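Local coordinates for surface presentation of antigens protein SpaO (Salmonella typhimurium, PDB 4YX1), which takes part in the type III secretory pathway that presents on the Salmonella surface the determinants needed for entry into mammalian cells, here as its C-terminal SPOA2 domain, at residues F9-R13 with L32-E37; A36-V40 with N51-V55. All blocks are in the same frame, centred on the assembly; numbering follows the deposited sequence.

In the fold
From the N terminus, strand 4-10 turns a corner at Leu11 and goes on as strand 12-16, helix 18-25 and strand 29-31; the chain then comes back, and contact 1 closes this excursion by packing the 32-37 loop against the corner. Contact 2 begins where contact 1 ends, sharing Ala36 and Glu37, and closes the hairpin of strands 40-44 and 47-56. The two closures therefore follow one another along the chain, overlapping at the 3-10 turn, with their centres about 7 Å apart. Leu11 CD1 lies 4.1 Å from Val40 CG2, so the two contacts touch through packed methyl groups. Both also touch the second subunit, whose strand pairs antiparallel with residues of 9-13.

Contact 1 (F9-R13 with L32-E37); sequences FVLYR and LPTNAE
Tyr12 lays one face of its ring over the pyrrolidine of Pro33. Pro33 CD stands 3.6 Å from the ring centroid and 7° off the normal, the geometry of a CH-pi contact, while Pro33 CG reaches toward the phenol end, 3.4 Å from Tyr12 CZ. The two side chains cross at about a right angle. With CG anti to the backbone N (chi1 -177°), the Tyr12 ring is carried out to the proline; Leu32 CD2 and Ala36 CB approach it obliquely at longer range.

Leu11, at the corner between strands 4-10 and 12-16, supplies the second half of the contact. Leu11 CD2 meets Leu32 CD1 at 3.4 Å, tighter than usual for two methyl groups, and Leu11 CD1 lies 4.0 Å from Glu37 CA, at the 3-10 turn. The opposing loop is shaped by a type II turn from Pro33 to Ala36, closed by the bond from Ala36 N to Pro33 O (3.1 Å). Leu11 also packs on Leu54 of the second subunit.

Aliphatic and aromatic carbons thus make up the side-chain interface, so the corner and the loop are held by shape fit and the CH-pi contact rather than by polar pairing.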
loop_
_atom_site.group_PDB
_atom_site.type_symbol
_atom_site.label_atom_id
_atom_site.label_comp_id
_atom_site.label_asym_id
_atom_site.label_seq_id
_atom_site.Cartn_x
_atom_site.Cartn_y
_atom_site.Cartn_z
ATOM N N PHE A 9 -0.705 3.250 3.568
ATOM C CA PHE A 9 -1.863 2.781 2.823
ATOM C C PHE A 9 -1.366 1.619 1.996
ATOM O O PHE A 9 -0.557 1.813 1.086
ATOM C CB PHE A 9 -2.464 3.885 1.947
ATOM C CG PHE A 9 -3.041 5.013 2.728
ATOM C CD1 PHE A 9 -2.234 6.051 3.171
ATOM C CD2 PHE A 9 -4.378 5.018 3.065
ATOM C CE1 PHE A 9 -2.758 7.086 3.912
ATOM C CE2 PHE A 9 -4.916 6.056 3.807
ATOM C CZ PHE A 9 -4.105 7.091 4.233
ATOM N N VAL A 10 -1.812 0.414 2.334
ATOM C CA VAL A 10 -1.249 -0.793 1.749
ATOM C C VAL A 10 -2.243 -1.423 0.788
ATOM O O VAL A 10 -3.374 -1.732 1.151
ATOM C CB VAL A 10 -0.840 -1.799 2.856
ATOM C CG1 VAL A 10 -0.349 -3.101 2.267
ATOM C CG2 VAL A 10 0.228 -1.182 3.754
ATOM N N LEU A 11 -1.831 -1.568 -0.460
ATOM C CA LEU A 11 -2.712 -2.103 -1.482
ATOM C C LEU A 11 -2.816 -3.620 -1.356
ATOM O O LEU A 11 -3.863 -4.204 -1.631
ATOM C CB LEU A 11 -2.210 -1.706 -2.875
ATOM C CG LEU A 11 -3.041 -2.150 -4.071
ATOM C CD1 LEU A 11 -4.475 -1.712 -3.876
ATOM C CD2 LEU A 11 -2.482 -1.503 -5.295
ATOM N N TYR A 12 -1.729 -4.253 -0.938
ATOM C CA TYR A 12 -1.706 -5.691 -0.826
ATOM C C TYR A 12 -0.575 -6.089 0.094
ATOM O O TYR A 12 0.514 -5.532 0.020
ATOM C CB TYR A 12 -1.569 -6.335 -2.217
ATOM C CG TYR A 12 -1.615 -7.843 -2.178
ATOM C CD1 TYR A 12 -2.736 -8.517 -1.706
ATOM C CD2 TYR A 12 -0.524 -8.593 -2.586
ATOM C CE1 TYR A 12 -2.768 -9.903 -1.656
ATOM C CE2 TYR A 12 -0.548 -9.970 -2.551
ATOM C CZ TYR A 12 -1.667 -10.621 -2.076
ATOM O OH TYR A 12 -1.684 -11.996 -2.038
ATOM N N ARG A 13 -0.825 -7.025 0.997
ATOM C CA ARG A 13 0.253 -7.581 1.774
ATOM C C ARG A 13 0.078 -9.070 1.931
ATOM O O ARG A 13 -1.031 -9.597 1.854
ATOM C CB ARG A 13 0.353 -6.910 3.123
ATOM C CG ARG A 13 -0.920 -6.925 3.885
ATOM C CD ARG A 13 -0.681 -6.507 5.336
ATOM N NE ARG A 13 -1.954 -6.418 6.035
ATOM C CZ ARG A 13 -2.136 -6.687 7.320
ATOM N NH1 ARG A 13 -1.115 -7.049 8.090
ATOM N NH2 ARG A 13 -3.349 -6.590 7.829
ATOM N N LEU A 32 -1.565 -8.069 -9.204
ATOM C CA LEU A 32 -2.113 -8.168 -7.859
ATOM C C LEU A 32 -3.350 -9.048 -7.896
ATOM O O LEU A 32 -3.947 -9.226 -8.963
ATOM C CB LEU A 32 -2.439 -6.784 -7.308
ATOM C CG LEU A 32 -1.215 -5.880 -7.173
ATOM C CD1 LEU A 32 -1.628 -4.535 -6.665
ATOM C CD2 LEU A 32 -0.185 -6.505 -6.236
ATOM N N PRO A 33 -3.729 -9.623 -6.745
ATOM C CA PRO A 33 -4.945 -10.437 -6.769
ATOM C C PRO A 33 -6.165 -9.627 -7.161
ATOM O O PRO A 33 -6.205 -8.414 -6.937
ATOM C CB PRO A 33 -5.063 -10.934 -5.329
ATOM C CG PRO A 33 -3.659 -10.934 -4.827
ATOM C CD PRO A 33 -3.002 -9.749 -5.469
ATOM N N THR A 34 -7.137 -10.304 -7.761
ATOM C CA THR A 34 -8.424 -9.705 -8.062
ATOM C C THR A 34 -8.963 -8.984 -6.829
ATOM O O THR A 34 -8.944 -9.529 -5.727
ATOM C CB THR A 34 -9.445 -10.768 -8.516
ATOM O OG1 THR A 34 -8.873 -11.582 -9.550
ATOM C CG2 THR A 34 -10.719 -10.109 -9.022
ATOM N N ASN A 35 -9.396 -7.744 -7.008
ATOM C CA ASN A 35 -10.006 -6.980 -5.912
ATOM C C ASN A 35 -9.109 -6.717 -4.689
ATOM O O ASN A 35 -9.606 -6.446 -3.598
ATOM C CB ASN A 35 -11.284 -7.673 -5.441
ATOM C CG ASN A 35 -12.312 -7.814 -6.541
ATOM O OD1 ASN A 35 -12.891 -8.880 -6.724
ATOM N ND2 ASN A 35 -12.543 -6.735 -7.283
ATOM N N ALA A 36 -7.795 -6.770 -4.864
ATOM C CA ALA A 36 -6.908 -6.201 -3.855
ATOM C C ALA A 36 -7.348 -4.759 -3.575
ATOM O O ALA A 36 -7.303 -4.287 -2.437
ATOM C CB ALA A 36 -5.449 -6.250 -4.317
ATOM N N GLU A 37 -7.815 -4.076 -4.617
ATOM C CA GLU A 37 -8.255 -2.684 -4.497
ATOM C C GLU A 37 -9.474 -2.487 -3.595
ATOM O O GLU A 37 -9.772 -1.357 -3.206
ATOM C CB GLU A 37 -8.562 -2.108 -5.886
ATOM C CG GLU A 37 -9.822 -2.682 -6.524
ATOM C CD GLU A 37 -10.008 -2.237 -7.958
ATOM O OE1 GLU A 37 -9.205 -2.654 -8.825
ATOM O OE2 GLU A 37 -10.957 -1.469 -8.222
#

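Contact 2 (A36-V40 with N51-V55)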
loop_
_atom_site.group_PDB
_atom_site.type_symbol
_atom_site.label_atom_id
_atom_site.label_comp_id
_atom_site.label_asym_id
_atom_site.label_seq_id
_atom_site.Cartn_x
_atom_site.Cartn_y
_atom_site.Cartn_z
ATOM N N ALA A 36 -7.795 -6.770 -4.864
ATOM C CA ALA A 36 -6.908 -6.201 -3.855
ATOM C C ALA A 36 -7.348 -4.759 -3.575
ATOM O O ALA A 36 -7.303 -4.287 -2.437
ATOM C CB ALA A 36 -5.449 -6.250 -4.317
ATOM N N GLU A 37 -7.815 -4.076 -4.617
ATOM C CA GLU A 37 -8.255 -2.684 -4.497
ATOM C C GLU A 37 -9.474 -2.487 -3.595
ATOM O O GLU A 37 -9.772 -1.357 -3.206
ATOM C CB GLU A 37 -8.562 -2.108 -5.886
ATOM C CG GLU A 37 -9.822 -2.682 -6.524
ATOM C CD GLU A 37 -10.008 -2.237 -7.958
ATOM O OE1 GLU A 37 -9.205 -2.654 -8.825
ATOM O OE2 GLU A 37 -10.957 -1.469 -8.222
ATOM N N LEU A 38 -10.184 -3.573 -3.280
ATOM C CA LEU A 38 -11.334 -3.499 -2.372
ATOM C C LEU A 38 -10.923 -3.597 -0.908
ATOM O O LEU A 38 -11.762 -3.511 -0.017
ATOM C CB LEU A 38 -12.340 -4.610 -2.676
ATOM C CG LEU A 38 -12.901 -4.656 -4.097
ATOM C CD1 LEU A 38 -13.984 -5.719 -4.205
ATOM C CD2 LEU A 38 -13.440 -3.296 -4.520
ATOM N N ASN A 39 -9.632 -3.795 -0.667
ATOM C CA ASN A 39 -9.119 -3.980 0.679
ATOM C C ASN A 39 -7.807 -3.236 0.854
ATOM O O ASN A 39 -6.776 -3.824 1.203
ATOM C CB ASN A 39 -8.932 -5.468 0.993
ATOM C CG ASN A 39 -8.611 -5.723 2.459
ATOM O OD1 ASN A 39 -9.064 -4.998 3.346
ATOM N ND2 ASN A 39 -7.805 -6.737 2.716
ATOM N N VAL A 40 -7.843 -1.937 0.599
ATOM C CA VAL A 40 -6.711 -1.091 0.938
ATOM C C VAL A 40 -6.650 -0.993 2.444
ATOM O O VAL A 40 -7.634 -0.663 3.086
ATOM C CB VAL A 40 -6.819 0.303 0.324
ATOM C CG1 VAL A 40 -5.625 1.163 0.757
ATOM C CG2 VAL A 40 -6.887 0.181 -1.193
ATOM N N ASN A 51 -9.800 -0.289 6.842
ATOM C CA ASN A 51 -9.631 -0.632 5.452
ATOM C C ASN A 51 -10.670 0.043 4.601
ATOM O O ASN A 51 -11.694 0.538 5.092
ATOM C CB ASN A 51 -9.677 -2.141 5.244
ATOM C CG ASN A 51 -10.961 -2.750 5.729
ATOM O OD1 ASN A 51 -12.027 -2.482 5.182
ATOM N ND2 ASN A 51 -10.870 -3.587 6.760
ATOM N N GLY A 52 -10.390 0.076 3.318
ATOM C CA GLY A 52 -11.244 0.769 2.399
ATOM C C GLY A 52 -10.990 0.337 0.980
ATOM O O GLY A 52 -10.349 -0.681 0.711
ATOM N N GLU A 53 -11.493 1.145 0.065
ATOM C CA GLU A 53 -11.521 0.816 -1.337
ATOM C C GLU A 53 -10.885 1.934 -2.113
ATOM O O GLU A 53 -11.134 3.099 -1.836
ATOM C CB GLU A 53 -12.963 0.588 -1.762
ATOM C CG GLU A 53 -13.173 0.367 -3.230
ATOM C CD GLU A 53 -14.616 0.053 -3.550
ATOM O OE1 GLU A 53 -15.444 -0.053 -2.625
ATOM O OE2 GLU A 53 -14.929 -0.098 -4.736
ATOM N N LEU A 54 -10.041 1.581 -3.072
ATOM C CA LEU A 54 -9.404 2.582 -3.903
ATOM C C LEU A 54 -10.421 3.221 -4.856
ATOM O O LEU A 54 -11.213 2.524 -5.498
ATOM C CB LEU A 54 -8.250 1.944 -4.669
ATOM C CG LEU A 54 -7.204 2.847 -5.303
ATOM C CD1 LEU A 54 -6.471 3.619 -4.234
ATOM C CD2 LEU A 54 -6.247 1.987 -6.091
ATOM N N VAL A 55 -10.402 4.550 -4.921
ATOM C CA VAL A 55 -11.331 5.322 -5.753
ATOM C C VAL A 55 -10.539 6.320 -6.576
ATOM O O VAL A 55 -9.583 6.908 -6.080
ATOM C CB VAL A 55 -12.365 6.078 -4.886
ATOM C CG1 VAL A 55 -13.200 7.058 -5.716
ATOM C CG2 VAL A 55 -13.254 5.093 -4.142
HETATM O O HOH W 1 -12.306 -0.040 -6.297
HETATM O O HOH W 2 -12.646 -2.283 2.363
HETATM O O HOH W 3 -8.183 -5.319 6.150
#
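Glu53 runs alongside Leu38. Glu53 CB lies 4.0 Å from Glu37 O; CG, set anti to the backbone N (chi1 174°), touches both that oxygen and Leu38 CD2; CD and then OE2 continue beside the same methyl, with Glu53 OE2 3.5 Å from Leu38 CD2. The other carboxylate oxygen, OE1, is hydrogen-bonded to His66 NE2.

Three backbone bonds fix the register. Leu54 N donates to Glu37 O at 3.0 Å, nearly straight at hydrogen (167°), and Glu53 CA adds a CA-H...O contact to that oxygen. Further along, Val40 and Gly52 bond to each other in both directions: Val40 N donates to Gly52 O at 2.8 Å and Gly52 N to Val40 O at 2.9 Å. Val40 CG2 packs 4.1 Å from Leu54 CB.

Waters bridge the two segments as well. One molecule donates to both Leu38 O (2.8 Å) and Asn51 OD1, linking turn to strand; another donates to Asn39 OD1 and accepts a weak bond from Asn51 ND2. The Asn39 and Asn51 amide planes stand 72° apart.

Val40 and Gly52 form an antiparallel hydrogen-bonded pair, typical of a beta hairpin: here strands 40-44 and 47-56, entered through a 3-10 turn, within the FliN C-terminal family domain.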